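Local atomic coordinates of RNA-binding protein Smaug (Drosophila melanogaster, PDB entry 1OXJ), a protein that binds RNA, recognising it through a SAM domain that is joined in this construct to a second helical domain, PHAT. Residues G11-S16 / V94-K99. Numbering follows the deposited sequence.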
# COMPACT_ATOMS: atom_id res chain seq x y z
N GLY A 11 -2.88 9.71 8.74
CA GLY A 11 -1.87 10.74 8.95
C GLY A 11 -0.56 10.47 8.24
O GLY A 11 0.00 11.35 7.58
N LEU A 12 -0.05 9.26 8.38
CA LEU A 12 1.21 8.89 7.75
C LEU A 12 1.08 8.97 6.23
O LEU A 12 2.00 9.40 5.54
CB LEU A 12 1.63 7.49 8.19
CG LEU A 12 2.99 6.94 7.71
CD1 LEU A 12 2.92 6.57 6.25
CD2 LEU A 12 4.10 7.98 7.94
N TRP A 13 -0.07 8.54 5.72
CA TRP A 13 -0.30 8.58 4.28
C TRP A 13 -0.25 10.02 3.78
O TRP A 13 0.45 10.33 2.82
CB TRP A 13 -1.66 7.95 3.94
CG TRP A 13 -1.98 7.93 2.46
CD1 TRP A 13 -1.23 7.35 1.47
CD2 TRP A 13 -3.15 8.45 1.83
NE1 TRP A 13 -1.87 7.48 0.25
CE2 TRP A 13 -3.05 8.16 0.45
CE3 TRP A 13 -4.28 9.15 2.29
CZ2 TRP A 13 -4.04 8.53 -0.47
CZ3 TRP A 13 -5.26 9.52 1.37
CH2 TRP A 13 -5.13 9.21 0.01
N LEU A 14 -1.00 10.90 4.43
CA LEU A 14 -1.01 12.31 4.03
C LEU A 14 0.39 12.92 4.08
O LEU A 14 0.78 13.69 3.20
CB LEU A 14 -1.94 13.11 4.93
CG LEU A 14 -3.43 12.80 4.81
CD1 LEU A 14 -4.21 13.67 5.80
CD2 LEU A 14 -3.89 13.07 3.39
N LYS A 15 1.14 12.59 5.13
CA LYS A 15 2.50 13.09 5.27
C LYS A 15 3.35 12.65 4.07
O LYS A 15 4.24 13.38 3.62
CB LYS A 15 3.13 12.57 6.57
CG LYS A 15 2.63 13.27 7.83
CD LYS A 15 3.15 12.60 9.09
CE LYS A 15 2.78 13.39 10.34
NZ LYS A 15 3.22 12.69 11.59
N SER A 16 3.06 11.46 3.55
CA SER A 16 3.81 10.94 2.42
C SER A 16 3.51 11.66 1.11
O SER A 16 4.30 11.59 0.16
CB SER A 16 3.55 9.43 2.25
OG SER A 16 2.33 9.17 1.57
N VAL A 94 1.93 0.68 0.15
CA VAL A 94 2.19 0.29 1.53
C VAL A 94 1.73 1.26 2.63
O VAL A 94 1.33 0.83 3.71
CB VAL A 94 3.68 -0.04 1.73
CG1 VAL A 94 4.52 1.24 1.64
CG2 VAL A 94 3.87 -0.78 3.06
N LEU A 95 1.74 2.56 2.34
CA LEU A 95 1.33 3.56 3.33
C LEU A 95 -0.13 3.99 3.20
O LEU A 95 -0.61 4.77 4.03
CB LEU A 95 2.21 4.80 3.23
CG LEU A 95 3.71 4.58 3.40
CD1 LEU A 95 4.43 5.92 3.37
CD2 LEU A 95 3.99 3.84 4.70
N THR A 96 -0.82 3.50 2.18
CA THR A 96 -2.23 3.87 1.99
C THR A 96 -3.16 3.23 3.01
O THR A 96 -2.88 2.16 3.54
CB THR A 96 -2.73 3.47 0.58
OG1 THR A 96 -2.74 2.04 0.46
CG2 THR A 96 -1.84 4.06 -0.49
N PRO A 97 -4.31 3.88 3.29
CA PRO A 97 -5.29 3.37 4.25
C PRO A 97 -5.85 2.04 3.78
O PRO A 97 -6.38 1.94 2.67
CB PRO A 97 -6.36 4.46 4.27
CG PRO A 97 -5.61 5.71 3.89
CD PRO A 97 -4.68 5.22 2.81
N MET A 98 -5.71 1.02 4.61
CA MET A 98 -6.19 -0.31 4.29
C MET A 98 -7.04 -0.86 5.43
O MET A 98 -6.67 -0.77 6.59
CB MET A 98 -5.03 -1.28 4.04
CG MET A 98 -4.18 -0.98 2.80
SD MET A 98 -2.93 -2.31 2.49
CE MET A 98 -1.42 -1.34 2.40
N LYS A 99 -8.18 -1.43 5.07
CA LYS A 99 -9.06 -2.03 6.06
C LYS A 99 -8.45 -3.34 6.52
O LYS A 99 -7.57 -3.89 5.87
CB LYS A 99 -10.43 -2.31 5.44
CG LYS A 99 -11.15 -1.08 4.90
CD LYS A 99 -12.57 -1.41 4.47
CE LYS A 99 -13.48 -1.59 5.68
NZ LYS A 99 -14.91 -1.75 5.27
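Pro97 lays its CD over one face of the Trp13 indole, 3.9 Å from the centroid of the five-membered ring and 19° off the ring normal, a CH-pi contact in which the two side chains meet at about a right angle. Thr96 adds a second CH-pi contact over the five-membered ring, its CA standing 4.1 Å from that centroid. The methyl CG2 of Thr96 reaches further along the ring, to 3.5 Å from Trp13 NE1. Closer to the helix backbone, the carbonyl O of Leu95 sits 3.4 Å from Trp13 CB.

Beside it, from the preceding residue, Leu12 CD1 butts against the forked end of Leu95, an unusually tight 3.3 Å from both Leu95 CD1 and Leu95 CD2, while Ser16 CB flanks that same CD1 more loosely. With CG anti to the backbone N in both Leu12 (chi1 -176°) and Trp13 (chi1 -179°), the two side chains extend from helix 10-16 onto the loop.

This is where the two all-helical domains of the chain are packed together: helix 10-16 of the SAM domain against the PHAT loop linking helices 83-91 and 111-127. Replacing Trp13 with an alanine would probably leave Pro97 CD and Thr96 CA without their aromatic platform and open a gap at this domain interface.

Behind the first shell, Ile59 and Leu62 of helix 49-77 also touch the Trp13 side chain. Thr96 OG1 hydrogen-bonds to Ile93 O and Arg65 NH1, and Arg65 NH1 also bonds Pro97 O, tying the loop to that long helix. On the SAM side, Ser16 OG donates a short 2.5 Å bond to Trp13 O, approaching one of the oxygen's lone pairs within the plane of the carbonyl.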